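Local coordinates for TCP pilus virulence regulatory protein (Vibrio cholerae, PDB 4MLO) that activates transcription of virulence genes as an AraC-family regulator, probably binding DNA through helix-turn-helix motifs, and holds a palmitoleic acid molecule inside its fold, at residues I226-T231 with K237-Q242; Y250-F255 with V261-Y266; C176-D181 with E215-I220; S82-S87 with A125-V130. One frame throughout, in Å; residues are numbered along the deposited sequence. Where two conformers were deposited one is given.

Interaction 1. Residues I226-T231 with K237-Q242; sequences ISLMKT and KQIAYQ. With PAM (palmitoleic acid), chain E.
Met229 and Ile239 cross at about a right angle, CG of Met229 meeting the terminal CD1 of Ile239 at 3.7 Å. A second crossing of the same kind joins Leu228 and Gln242: the CD1 branch of Leu228 lies against the aliphatic part of Gln242, 3.8 Å from its CG. Gln242 was modelled in two conformers; in the one described here it is the methylenes CB and CG that touch Leu228. CG is placed there by standing anti to the backbone N (chi1 -177°), while the bend at chi2 turns only the amide beyond it. Leu228 CD1 also approaches Ile239 CG2, more loosely, at 4.4 Å. No hydrogen bond spans the segments; the contacts are carbon-to-carbon packing, burying 204 Å² summed over both sides. The axes of the short segments 226-230 and 237-242 pass 10.2 Å apart with their directions 137° from one another, a distance bridged by one side chain from each helix at each crossing.

Close by, Leu228 O accepts both the backbone N and the OG1 of Thr231, the hydroxyl at 2.8 Å. On another side of segment 226-231, Lys230 runs extended beyond CG and places NZ 2.7 Å from O1 of palmitoleic acid, in a hydrogen bond. Asn10 takes a second bond from NZ, while Tyr12 and Lys31 also bind the fatty acid. Segment 226-231 therefore serves two structures: it packs on helix 236-242 in the C-terminal helix-turn-helix region of an AraC-family protein, and it supplies a basic group to the carboxylate end of the fatty-acid pocket.

Interaction 2. Residues Y250-F255 with V261-Y266; sequences YFSTVF and VAPSEY
Ser252 and Pro263 bring the two backbones closest, their CA atoms 6.5 Å apart, where helix 248-259 passes the start of helix 263-271; Val261 and Ala262 lead into the second helix in extended form, and Ala262 is its N-cap residue, with its O accepting from Tyr266 N. Pro263 then occupies the first turn and packs against two phenylalanines one helical turn apart.

Phe255 does most of the touching. CA of Pro263 lies over one face of its ring, 4.1 Å from the centroid and 28° off the normal, a CH-pi contact, and the proline CG reaches Phe255 CG at 3.7 Å. Other groups meet the rim: Val261 O sits near the ring plane, 3.4 Å from CD1, and Tyr266 CB comes to 3.7 Å from CZ, with the two aromatic side chains crossing at about a right angle. With CG anti to the backbone N (chi1 -167°), the Phe255 ring extends from helix 248-259 to these partners. Phe251 adds a further contact, its CE2 lying 3.7 Å from Pro263 CG.

Helix 236-242 packs on the same residues: Ile236 touches both Phe251 and Pro263, and Phe251 also meets Ile239 and Ala240. Tyr266 turns its hydroxyl to a hydrogen bond with that of Tyr12, and with Val261 it touches the bound palmitoleic acid. The two segments together bury 272 Å², with no hydrogen bond between them. Such an apolar core, uniting the second helix of a helix-turn-helix with the helix that follows it, belongs to the C-terminal DNA-binding region of AraC-family regulators.

Interaction 3. Residues C176-D181 with E215-I220; sequences CLVKSD and ELINSI
Val178 packs on two isoleucines: its CG2 is nearest Ile217, 3.8 Å from CD1, while its CG1 lies against Ile220, 4.0 Å from CG2, and also borders Ile217 CD1. The valine's first torsion (chi1 172°) turns the two methyls in these directions, with CG1 anti to the backbone N and CG2 anti to the carbonyl carbon. Beside it, Lys179 crosses Ile220 at about a right angle and lays its CG 3.8 Å from the same CG2, so that Ile220 is touched by both residues. All these contacts are apolar, and no hydrogen bond joins the segments.

The short segments 176-180 and 215-220 run at 59° to each other with axes 10.7 Å apart. They belong to helices 170-180 and 213-230, the second being the long helix that, in AraC-family proteins, connects the two helix-turn-helix subdomains. Further out, Trp186 packs on Val178, and both Tyr26 of strand 19-26 and Ile182 cover Ile220. Lys179 bends at chi3 and hands its NZ to Asn28 in a hydrogen bond, linking segment 176-181 to the N-terminal part of the chain. Nearby, Ser180 OG donates to Leu177 O at 2.6 Å, in the carbonyl plane on a lone pair, and the Ser180 backbone N bonds to that same oxygen.

Interaction 4. Residues S82-S87 with A125-V130; sequences SVITIS and AVLSEV
Strand 79-86 of the five-stranded antiparallel sheet in the cupin-like domain packs one face on helix 121-131, and Ile84 is the strand residue that makes the contact. Its terminal CD1 touches two residues of the helix that lie three positions apart, at 4.1 Å from CD2 of Leu127 and at 3.9 Å from CG1 of Val130. Both helix side chains cross Ile84 at about a right angle, and CD1 meets one methyl of each.

The strand and helix backbones remain well separated, the nearest CA atoms being those of Ile84 and Val130 at 8.1 Å. Ile84 spans this gap because its CG1 branch continues extended to CD1 (chi2 172°). Val130 answers with the branch anti to its backbone N (chi1 168°). The resulting contact is small, 115 Å² in all, and wholly apolar.

Neighbouring side chains enlarge it. Trp34 of strand 31-35 touches both Ile84 and Leu127, Phe7 of strand 7-14 lies on Ile84, and Phe148 of helix 141-159 lies on Leu127. Backbone bonds to Met32 fix Ile84 within the sheet. The adjacent Val83, pointing to the other face, touches palmitoleic acid. One strand thus has a helix-covered face and a ligand-lining face, an arrangement that fits a cupin-like fold whose beta-sheets enclose a small-molecule pocket.

From the N terminus, interaction 4 comes first, closing a loop of 37 residues within the cupin-like domain by setting strand 79-86 against helix 121-131. Interaction 3 follows and closes 33 residues, which include helices 188-195 and 199-207, back onto helix 170-180. That contact and interaction 1 share helix 213-230, at different stretches. Interactions 1 and 2 each close five residues. All four loops lie in series; none nests or crosses. Interactions 1 and 2 touch directly, for example Met229 on Phe255, making one C-terminal core. Tyr250 and Asn218 join interactions 2 and 3 by a probable hydrogen bond, while Lys230 packs near Thr85, where the two domains face each other across the fatty acid.

Interaction 1. Residues I226-T231 with K237-Q242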
loop_
_atom_site.group_PDB
_atom_site.type_symbol
_atom_site.label_atom_id
_atom_site.label_comp_id
_atom_site.label_asym_id
_atom_site.label_seq_id
_atom_site.Cartn_x
_atom_site.Cartn_y
_atom_site.Cartn_z
ATOM N N ILE A 226 1.049 9.473 -7.355
ATOM C CA ILE A 226 -0.034 8.540 -7.652
ATOM C C ILE A 226 -1.315 9.045 -7.016
ATOM O O ILE A 226 -2.361 9.116 -7.654
ATOM C CB ILE A 226 0.351 7.123 -7.191
ATOM C CG1 ILE A 226 1.378 6.556 -8.157
ATOM C CG2 ILE A 226 -0.842 6.212 -7.173
ATOM C CD1 ILE A 226 2.092 5.352 -7.617
ATOM N N SER A 227 -1.229 9.476 -5.747
ATOM C CA SER A 227 -2.386 10.075 -5.088
ATOM C C SER A 227 -2.922 11.269 -5.856
ATOM O O SER A 227 -4.143 11.412 -5.988
ATOM C CB SER A 227 -2.020 10.488 -3.667
ATOM O OG SER A 227 -1.794 9.352 -2.867
ATOM N N LEU A 228 -2.044 12.143 -6.373
ATOM C CA LEU A 228 -2.516 13.287 -7.151
ATOM C C LEU A 228 -3.212 12.842 -8.420
ATOM O O LEU A 228 -4.255 13.400 -8.801
ATOM C CB LEU A 228 -1.367 14.210 -7.519
ATOM C CG LEU A 228 -0.660 14.991 -6.450
ATOM C CD1 LEU A 228 0.535 15.601 -7.087
ATOM C CD2 LEU A 228 -1.586 16.078 -5.918
ATOM N N MET A 229 -2.650 11.854 -9.106
ATOM C CA MET A 229 -3.309 11.382 -10.313
ATOM C C MET A 229 -4.658 10.754 -10.005
ATOM O O MET A 229 -5.596 10.867 -10.806
ATOM C CB MET A 229 -2.390 10.403 -11.049
ATOM C CG MET A 229 -1.192 11.156 -11.620
ATOM S SD MET A 229 -0.093 10.144 -12.641
ATOM C CE MET A 229 1.085 9.558 -11.432
ATOM N N LYS A 230 -4.783 10.083 -8.867
ATOM C CA LYS A 230 -6.073 9.501 -8.513
ATOM C C LYS A 230 -7.125 10.553 -8.216
ATOM O O LYS A 230 -8.320 10.231 -8.270
ATOM C CB LYS A 230 -5.915 8.563 -7.313
ATOM C CG LYS A 230 -5.254 7.241 -7.637
ATOM C CD LYS A 230 -5.148 6.388 -6.377
ATOM C CE LYS A 230 -4.604 5.045 -6.709
ATOM N NZ LYS A 230 -4.804 4.127 -5.549
ATOM N N THR A 231 -6.738 11.786 -7.905
ATOM C CA THR A 231 -7.722 12.847 -7.716
ATOM C C THR A 231 -8.102 13.538 -9.022
ATOM O O THR A 231 -8.909 14.469 -8.992
ATOM C CB THR A 231 -7.228 13.916 -6.732
ATOM O OG1 THR A 231 -6.188 14.697 -7.332
ATOM C CG2 THR A 231 -6.744 13.308 -5.414
ATOM N N LYS A 237 3.750 17.806 -15.931
ATOM C CA LYS A 237 4.752 18.719 -15.385
ATOM C C LYS A 237 4.318 19.232 -14.021
ATOM O O LYS A 237 5.106 19.223 -13.065
ATOM C CB LYS A 237 5.012 19.864 -16.366
ATOM C CG LYS A 237 6.215 20.766 -15.974
ATOM C CD LYS A 237 6.355 21.894 -16.984
ATOM C CE LYS A 237 7.559 22.750 -16.709
ATOM N NZ LYS A 237 7.713 23.819 -17.735
ATOM N N GLN A 238 3.062 19.633 -13.886
ATOM C CA GLN A 238 2.591 20.075 -12.579
ATOM C C GLN A 238 2.697 18.969 -11.532
ATOM O O GLN A 238 3.074 19.215 -10.379
ATOM C CB GLN A 238 1.166 20.578 -12.689
ATOM C CG GLN A 238 0.613 21.145 -11.398
ATOM C CD GLN A 238 -0.610 21.994 -11.625
ATOM O OE1 GLN A 238 -0.620 23.194 -11.330
ATOM N NE2 GLN A 238 -1.635 21.394 -12.176
ATOM N N ILE A 239 2.366 17.734 -11.909
ATOM C CA ILE A 239 2.428 16.617 -10.973
ATOM C C ILE A 239 3.860 16.443 -10.483
ATOM O O ILE A 239 4.115 16.244 -9.292
ATOM C CB ILE A 239 1.889 15.341 -11.652
ATOM C CG1 ILE A 239 0.391 15.468 -11.903
ATOM C CG2 ILE A 239 2.182 14.071 -10.835
ATOM C CD1 ILE A 239 -0.164 14.472 -12.946
ATOM N N ALA A 240 4.810 16.483 -11.409
ATOM C CA ALA A 240 6.215 16.264 -11.054
ATOM C C ALA A 240 6.663 17.296 -10.031
ATOM O O ALA A 240 7.317 16.950 -9.047
ATOM C CB ALA A 240 7.087 16.354 -12.281
ATOM N N TYR A 241 6.288 18.556 -10.233
ATOM C CA TYR A 241 6.784 19.618 -9.338
ATOM C C TYR A 241 6.024 19.627 -8.017
ATOM O O TYR A 241 6.623 19.836 -6.952
ATOM C CB TYR A 241 6.689 20.981 -10.052
ATOM C CG TYR A 241 7.853 21.228 -11.021
ATOM C CD1 TYR A 241 7.715 21.002 -12.382
ATOM C CD2 TYR A 241 9.116 21.577 -10.555
ATOM C CE1 TYR A 241 8.782 21.181 -13.252
ATOM C CE2 TYR A 241 10.188 21.760 -11.411
ATOM C CZ TYR A 241 10.029 21.554 -12.767
ATOM O OH TYR A 241 11.091 21.721 -13.635
ATOM N N GLN A 242 4.718 19.361 -8.052
ATOM C CA GLN A 242 3.932 19.292 -6.829
ATOM C C GLN A 242 4.437 18.175 -5.920
ATOM O O GLN A 242 4.365 18.274 -4.694
ATOM C CB GLN A 242 2.454 19.098 -7.188
ATOM C CG GLN A 242 1.507 19.078 -6.008
ATOM C CD GLN A 242 0.917 20.431 -5.668
ATOM O OE1 GLN A 242 0.897 21.342 -6.501
ATOM N NE2 GLN A 242 0.403 20.562 -4.432
HETATM C C1 PAM E . -2.387 2.150 -6.293
HETATM O O1 PAM E . -3.578 2.023 -6.687
HETATM O O2 PAM E . -2.119 2.645 -5.173
HETATM C C2 PAM E . -1.244 1.731 -7.176
HETATM C C3 PAM E . -0.357 0.670 -6.505
HETATM C C4 PAM E . -1.189 -0.571 -6.191
HETATM C C5 PAM E . -0.359 -1.699 -5.588
HETATM C C6 PAM E . -1.248 -2.859 -5.142
HETATM C C7 PAM E . -2.005 -3.510 -6.299
HETATM C C8 PAM E . -1.057 -4.251 -7.225
HETATM C C9 PAM E . -1.773 -4.850 -8.432
HETATM C C10 PAM E . -2.196 -4.132 -9.478
HETATM C C11 PAM E . -2.042 -2.622 -9.552
HETATM C C12 PAM E . -1.859 -2.104 -10.979
HETATM C C13 PAM E . -1.358 -0.660 -10.895
HETATM C C14 PAM E . -0.696 -0.133 -12.152
HETATM C C15 PAM E . 0.498 -0.978 -12.575
HETATM C C16 PAM E . 1.490 -0.188 -13.391
#

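Interaction 2. Residues Y250-F255 with V261-Y266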
loop_
_atom_site.group_PDB
_atom_site.type_symbol
_atom_site.label_atom_id
_atom_site.label_comp_id
_atom_site.label_asym_id
_atom_site.label_seq_id
_atom_site.Cartn_x
_atom_site.Cartn_y
_atom_site.Cartn_z
ATOM N N TYR A 250 13.372 13.808 -14.046
ATOM C CA TYR A 250 13.686 13.048 -12.843
ATOM C C TYR A 250 12.474 12.255 -12.381
ATOM O O TYR A 250 12.562 11.052 -12.115
ATOM C CB TYR A 250 14.156 14.024 -11.763
ATOM C CG TYR A 250 14.859 13.395 -10.590
ATOM C CD1 TYR A 250 16.202 13.648 -10.347
ATOM C CD2 TYR A 250 14.188 12.594 -9.698
ATOM C CE1 TYR A 250 16.850 13.070 -9.262
ATOM C CE2 TYR A 250 14.846 11.996 -8.616
ATOM C CZ TYR A 250 16.152 12.240 -8.414
ATOM O OH TYR A 250 16.769 11.643 -7.348
ATOM N N PHE A 251 11.327 12.927 -12.285
ATOM C CA PHE A 251 10.067 12.274 -11.973
ATOM C C PHE A 251 9.811 11.082 -12.879
ATOM O O PHE A 251 9.542 9.981 -12.398
ATOM C CB PHE A 251 8.928 13.273 -12.111
ATOM C CG PHE A 251 7.554 12.644 -12.107
ATOM C CD1 PHE A 251 7.112 11.906 -11.032
ATOM C CD2 PHE A 251 6.679 12.816 -13.197
ATOM C CE1 PHE A 251 5.826 11.366 -11.015
ATOM C CE2 PHE A 251 5.446 12.286 -13.152
ATOM C CZ PHE A 251 5.015 11.561 -12.075
ATOM N N SER A 252 9.886 11.294 -14.190
ATOM C CA SER A 252 9.586 10.209 -15.127
ATOM C C SER A 252 10.509 9.026 -14.922
ATOM O O SER A 252 10.069 7.867 -14.969
ATOM C CB SER A 252 9.713 10.701 -16.577
ATOM O OG SER A 252 8.847 11.788 -16.810
ATOM N N THR A 253 11.795 9.293 -14.703
ATOM C CA THR A 253 12.777 8.224 -14.533
ATOM C C THR A 253 12.495 7.384 -13.278
ATOM O O THR A 253 12.477 6.139 -13.308
ATOM C CB THR A 253 14.180 8.833 -14.473
ATOM O OG1 THR A 253 14.480 9.543 -15.688
ATOM C CG2 THR A 253 15.183 7.735 -14.345
ATOM N N VAL A 254 12.261 8.055 -12.149
ATOM C CA VAL A 254 11.916 7.339 -10.927
ATOM C C VAL A 254 10.570 6.604 -11.052
ATOM O O VAL A 254 10.425 5.493 -10.543
ATOM C CB VAL A 254 11.920 8.318 -9.732
ATOM C CG1 VAL A 254 11.529 7.586 -8.459
ATOM C CG2 VAL A 254 13.302 8.959 -9.597
ATOM N N PHE A 255 9.562 7.214 -11.712
ATOM C CA PHE A 255 8.253 6.586 -11.858
ATOM C C PHE A 255 8.384 5.302 -12.673
ATOM O O PHE A 255 7.851 4.253 -12.288
ATOM C CB PHE A 255 7.283 7.573 -12.495
ATOM C CG PHE A 255 5.839 7.154 -12.417
ATOM C CD1 PHE A 255 5.325 6.244 -13.321
ATOM C CD2 PHE A 255 5.015 7.602 -11.421
ATOM C CE1 PHE A 255 4.019 5.843 -13.249
ATOM C CE2 PHE A 255 3.689 7.187 -11.337
ATOM C CZ PHE A 255 3.202 6.289 -12.262
ATOM N N VAL A 261 6.207 1.468 -15.861
ATOM C CA VAL A 261 5.455 2.122 -16.927
ATOM C C VAL A 261 5.707 3.615 -16.812
ATOM O O VAL A 261 6.158 4.104 -15.780
ATOM C CB VAL A 261 3.928 1.831 -16.891
ATOM C CG1 VAL A 261 3.678 0.346 -16.940
ATOM C CG2 VAL A 261 3.277 2.423 -15.643
ATOM N N ALA A 262 5.470 4.329 -17.901
ATOM C CA ALA A 262 5.588 5.767 -17.904
ATOM C C ALA A 262 4.415 6.387 -17.141
ATOM O O ALA A 262 3.341 5.796 -17.054
ATOM C CB ALA A 262 5.618 6.301 -19.335
ATOM N N PRO A 263 4.599 7.591 -16.576
ATOM C CA PRO A 263 3.467 8.275 -15.931
ATOM C C PRO A 263 2.249 8.378 -16.829
ATOM O O PRO A 263 1.126 8.204 -16.344
ATOM C CB PRO A 263 4.060 9.651 -15.567
ATOM C CG PRO A 263 5.523 9.370 -15.369
ATOM C CD PRO A 263 5.879 8.297 -16.385
ATOM N N SER A 264 2.449 8.694 -18.111
ATOM C CA SER A 264 1.320 8.825 -19.025
ATOM C C SER A 264 0.556 7.515 -19.122
ATOM O O SER A 264 -0.679 7.510 -19.256
ATOM C CB SER A 264 1.831 9.289 -20.395
ATOM O OG SER A 264 2.662 8.281 -20.956
ATOM N N GLU A 265 1.273 6.378 -19.055
ATOM C CA GLU A 265 0.607 5.092 -19.178
ATOM C C GLU A 265 -0.213 4.772 -17.933
ATOM O O GLU A 265 -1.320 4.249 -18.044
ATOM C CB GLU A 265 1.621 3.971 -19.458
ATOM C CG GLU A 265 0.956 2.609 -19.411
ATOM C CD GLU A 265 1.550 1.597 -20.365
ATOM O OE1 GLU A 265 2.785 1.623 -20.590
ATOM O OE2 GLU A 265 0.763 0.766 -20.880
ATOM N N TYR A 266 0.293 5.118 -16.738
ATOM C CA TYR A 266 -0.496 4.918 -15.531
ATOM C C TYR A 266 -1.758 5.778 -15.568
ATOM O O TYR A 266 -2.860 5.321 -15.221
ATOM C CB TYR A 266 0.360 5.208 -14.289
ATOM C CG TYR A 266 -0.439 5.098 -13.022
ATOM C CD1 TYR A 266 -0.790 6.226 -12.274
ATOM C CD2 TYR A 266 -0.909 3.859 -12.601
ATOM C CE1 TYR A 266 -1.562 6.091 -11.131
ATOM C CE2 TYR A 266 -1.668 3.723 -11.460
ATOM C CZ TYR A 266 -2.009 4.845 -10.741
ATOM O OH TYR A 266 -2.787 4.710 -9.622
#

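Interaction 3. Residues C176-D181 with E215-I220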
loop_
_atom_site.group_PDB
_atom_site.type_symbol
_atom_site.label_atom_id
_atom_site.label_comp_id
_atom_site.label_asym_id
_atom_site.label_seq_id
_atom_site.Cartn_x
_atom_site.Cartn_y
_atom_site.Cartn_z
ATOM N N CYS A 176 5.702 10.232 8.148
ATOM C CA CYS A 176 4.769 11.317 8.431
ATOM C C CYS A 176 5.448 12.670 8.295
ATOM O O CYS A 176 4.875 13.636 7.772
ATOM C CB CYS A 176 4.222 11.142 9.837
ATOM S SG CYS A 176 2.921 12.243 10.271
ATOM N N LEU A 177 6.666 12.761 8.792
ATOM C CA LEU A 177 7.429 13.982 8.677
ATOM C C LEU A 177 7.665 14.348 7.213
ATOM O O LEU A 177 7.405 15.479 6.798
ATOM C CB LEU A 177 8.746 13.807 9.429
ATOM C CG LEU A 177 9.765 14.919 9.283
ATOM C CD1 LEU A 177 9.240 16.194 9.994
ATOM C CD2 LEU A 177 11.116 14.502 9.868
ATOM N N VAL A 178 8.110 13.385 6.399
ATOM C CA VAL A 178 8.378 13.690 4.998
ATOM C C VAL A 178 7.099 14.132 4.296
ATOM O O VAL A 178 7.096 15.073 3.480
ATOM C CB VAL A 178 9.005 12.455 4.324
ATOM C CG1 VAL A 178 9.120 12.654 2.811
ATOM C CG2 VAL A 178 10.380 12.176 4.898
ATOM N N LYS A 179 5.998 13.443 4.585
ATOM C CA LYS A 179 4.712 13.730 3.965
ATOM C C LYS A 179 4.129 15.049 4.416
ATOM O O LYS A 179 3.209 15.545 3.762
ATOM C CB LYS A 179 3.719 12.620 4.269
ATOM C CG LYS A 179 4.033 11.317 3.587
ATOM C CD LYS A 179 2.840 10.419 3.565
ATOM C CE LYS A 179 2.643 9.665 4.837
ATOM N NZ LYS A 179 1.727 8.495 4.612
ATOM N N SER A 180 4.618 15.616 5.527
ATOM C CA SER A 180 4.160 16.920 5.975
ATOM C C SER A 180 4.730 18.071 5.153
ATOM O O SER A 180 4.204 19.194 5.229
ATOM C CB SER A 180 4.522 17.100 7.450
ATOM O OG SER A 180 5.893 17.451 7.666
ATOM N N ASP A 181 5.803 17.835 4.397
ATOM C CA ASP A 181 6.433 18.842 3.563
ATOM C C ASP A 181 7.175 18.113 2.452
ATOM O O ASP A 181 8.396 18.010 2.479
ATOM C CB ASP A 181 7.357 19.720 4.400
ATOM C CG ASP A 181 7.777 20.967 3.711
ATOM O OD1 ASP A 181 7.560 21.143 2.490
ATOM O OD2 ASP A 181 8.423 21.804 4.393
ATOM N N GLU A 215 16.473 6.909 -2.095
ATOM C CA GLU A 215 15.453 5.978 -2.571
ATOM C C GLU A 215 14.191 6.057 -1.720
ATOM O O GLU A 215 13.076 5.964 -2.238
ATOM C CB GLU A 215 15.999 4.535 -2.595
ATOM C CG GLU A 215 17.290 4.356 -3.412
ATOM C CD GLU A 215 17.933 2.972 -3.277
ATOM O OE1 GLU A 215 18.284 2.521 -2.166
ATOM O OE2 GLU A 215 18.136 2.321 -4.321
ATOM N N LEU A 216 14.344 6.231 -0.394
ATOM C CA LEU A 216 13.164 6.398 0.439
ATOM C C LEU A 216 12.389 7.654 0.067
ATOM O O LEU A 216 11.161 7.612 -0.085
ATOM C CB LEU A 216 13.560 6.483 1.907
ATOM C CG LEU A 216 12.376 6.785 2.830
ATOM C CD1 LEU A 216 11.381 5.640 2.797
ATOM C CD2 LEU A 216 12.839 7.064 4.242
ATOM N N ILE A 217 13.076 8.813 -0.001
ATOM C CA ILE A 217 12.356 10.056 -0.285
ATOM C C ILE A 217 11.686 9.974 -1.644
ATOM O O ILE A 217 10.511 10.323 -1.794
ATOM C CB ILE A 217 13.300 11.268 -0.211
ATOM C CG1 ILE A 217 13.989 11.325 1.167
ATOM C CG2 ILE A 217 12.539 12.570 -0.568
ATOM C CD1 ILE A 217 13.048 11.490 2.352
ATOM N N ASN A 218 12.390 9.437 -2.628
ATOM C CA ASN A 218 11.801 9.325 -3.954
ATOM C C ASN A 218 10.583 8.400 -3.954
ATOM O O ASN A 218 9.585 8.676 -4.635
ATOM C CB ASN A 218 12.851 8.809 -4.923
ATOM C CG ASN A 218 13.820 9.887 -5.393
ATOM O OD1 ASN A 218 13.592 11.065 -5.221
ATOM N ND2 ASN A 218 14.896 9.454 -6.025
ATOM N N SER A 219 10.628 7.324 -3.173
ATOM C CA SER A 219 9.502 6.394 -3.122
ATOM C C SER A 219 8.268 7.053 -2.520
ATOM O O SER A 219 7.161 6.879 -3.026
ATOM C CB SER A 219 9.889 5.113 -2.359
ATOM O OG SER A 219 9.879 5.239 -0.938
ATOM N N ILE A 220 8.434 7.830 -1.448
ATOM C CA ILE A 220 7.306 8.547 -0.858
ATOM C C ILE A 220 6.751 9.572 -1.839
ATOM O O ILE A 220 5.520 9.730 -1.966
ATOM C CB ILE A 220 7.738 9.188 0.469
ATOM C CG1 ILE A 220 8.150 8.091 1.468
ATOM C CG2 ILE A 220 6.609 10.104 1.044
ATOM C CD1 ILE A 220 8.826 8.669 2.680
#

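Interaction 4. Residues S82-S87 with A125-V130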
loop_
_atom_site.group_PDB
_atom_site.type_symbol
_atom_site.label_atom_id
_atom_site.label_comp_id
_atom_site.label_asym_id
_atom_site.label_seq_id
_atom_site.Cartn_x
_atom_site.Cartn_y
_atom_site.Cartn_z
ATOM N N SER A 82 -8.871 -5.339 -8.225
ATOM C CA SER A 82 -9.473 -4.361 -7.343
ATOM C C SER A 82 -8.498 -4.043 -6.226
ATOM O O SER A 82 -7.866 -4.946 -5.671
ATOM C CB SER A 82 -10.782 -4.896 -6.757
ATOM O OG SER A 82 -11.717 -5.184 -7.774
ATOM N N VAL A 83 -8.410 -2.755 -5.885
ATOM C CA VAL A 83 -7.482 -2.259 -4.869
ATOM C C VAL A 83 -8.256 -1.352 -3.922
ATOM O O VAL A 83 -8.775 -0.315 -4.345
ATOM C CB VAL A 83 -6.322 -1.480 -5.505
ATOM C CG1 VAL A 83 -5.308 -1.005 -4.420
ATOM C CG2 VAL A 83 -5.641 -2.312 -6.542
ATOM N N ILE A 84 -8.278 -1.707 -2.640
ATOM C CA ILE A 84 -8.843 -0.860 -1.592
ATOM C C ILE A 84 -7.678 -0.214 -0.863
ATOM O O ILE A 84 -6.785 -0.920 -0.394
ATOM C CB ILE A 84 -9.704 -1.667 -0.605
ATOM C CG1 ILE A 84 -10.910 -2.290 -1.302
ATOM C CG2 ILE A 84 -10.192 -0.787 0.568
ATOM C CD1 ILE A 84 -11.681 -3.261 -0.397
ATOM N N THR A 85 -7.708 1.108 -0.753
ATOM C CA THR A 85 -6.790 1.882 0.075
ATOM C C THR A 85 -7.592 2.418 1.248
ATOM O O THR A 85 -8.601 3.099 1.044
ATOM C CB THR A 85 -6.153 3.034 -0.701
ATOM O OG1 THR A 85 -5.490 2.535 -1.878
ATOM C CG2 THR A 85 -5.155 3.758 0.166
ATOM N N ILE A 86 -7.161 2.094 2.458
ATOM C CA ILE A 86 -7.941 2.341 3.671
ATOM C C ILE A 86 -7.408 3.594 4.347
ATOM O O ILE A 86 -6.214 3.670 4.662
ATOM C CB ILE A 86 -7.864 1.147 4.634
ATOM C CG1 ILE A 86 -8.247 -0.152 3.928
ATOM C CG2 ILE A 86 -8.793 1.370 5.808
ATOM C CD1 ILE A 86 -7.983 -1.375 4.743
ATOM N N SER A 87 -8.297 4.555 4.619
ATOM C CA SER A 87 -7.862 5.826 5.189
ATOM C C SER A 87 -7.342 5.662 6.615
ATOM O O SER A 87 -7.755 4.770 7.366
ATOM C CB SER A 87 -9.013 6.841 5.179
ATOM O OG SER A 87 -9.995 6.534 6.140
ATOM N N ALA A 125 -17.631 -11.299 -0.586
ATOM C CA ALA A 125 -18.809 -10.531 -0.967
ATOM C C ALA A 125 -18.773 -9.131 -0.369
ATOM O O ALA A 125 -19.091 -8.152 -1.055
ATOM C CB ALA A 125 -20.076 -11.271 -0.534
ATOM N N VAL A 126 -18.379 -9.007 0.904
ATOM C CA VAL A 126 -18.358 -7.691 1.537
ATOM C C VAL A 126 -17.297 -6.807 0.887
ATOM O O VAL A 126 -17.548 -5.637 0.578
ATOM C CB VAL A 126 -18.133 -7.825 3.057
ATOM C CG1 VAL A 126 -17.870 -6.461 3.689
ATOM C CG2 VAL A 126 -19.345 -8.515 3.712
ATOM N N LEU A 127 -16.098 -7.355 0.679
ATOM C CA LEU A 127 -15.016 -6.592 0.071
ATOM C C LEU A 127 -15.392 -6.133 -1.334
ATOM O O LEU A 127 -15.216 -4.964 -1.673
ATOM C CB LEU A 127 -13.752 -7.443 0.053
ATOM C CG LEU A 127 -13.126 -7.709 1.425
ATOM C CD1 LEU A 127 -12.064 -8.777 1.300
ATOM C CD2 LEU A 127 -12.539 -6.422 2.031
ATOM N N SER A 128 -15.963 -7.026 -2.148
ATOM C CA SER A 128 -16.459 -6.609 -3.459
ATOM C C SER A 128 -17.427 -5.440 -3.335
ATOM O O SER A 128 -17.382 -4.495 -4.126
ATOM C CB SER A 128 -17.140 -7.785 -4.160
ATOM O OG SER A 128 -16.277 -8.910 -4.211
ATOM N N GLU A 129 -18.299 -5.477 -2.332
ATOM C CA GLU A 129 -19.303 -4.433 -2.190
ATOM C C GLU A 129 -18.670 -3.092 -1.820
ATOM O O GLU A 129 -19.131 -2.039 -2.274
ATOM C CB GLU A 129 -20.348 -4.863 -1.156
ATOM C CG GLU A 129 -21.455 -3.838 -0.918
ATOM C CD GLU A 129 -22.154 -3.395 -2.200
ATOM O OE1 GLU A 129 -22.226 -4.192 -3.163
ATOM O OE2 GLU A 129 -22.632 -2.243 -2.226
ATOM N N VAL A 130 -17.615 -3.106 -0.997
ATOM C CA VAL A 130 -16.875 -1.878 -0.723
ATOM C C VAL A 130 -16.391 -1.246 -2.023
ATOM O O VAL A 130 -16.457 -0.020 -2.203
ATOM C CB VAL A 130 -15.700 -2.181 0.219
ATOM C CG1 VAL A 130 -14.731 -0.979 0.298
ATOM C CG2 VAL A 130 -16.220 -2.541 1.578
#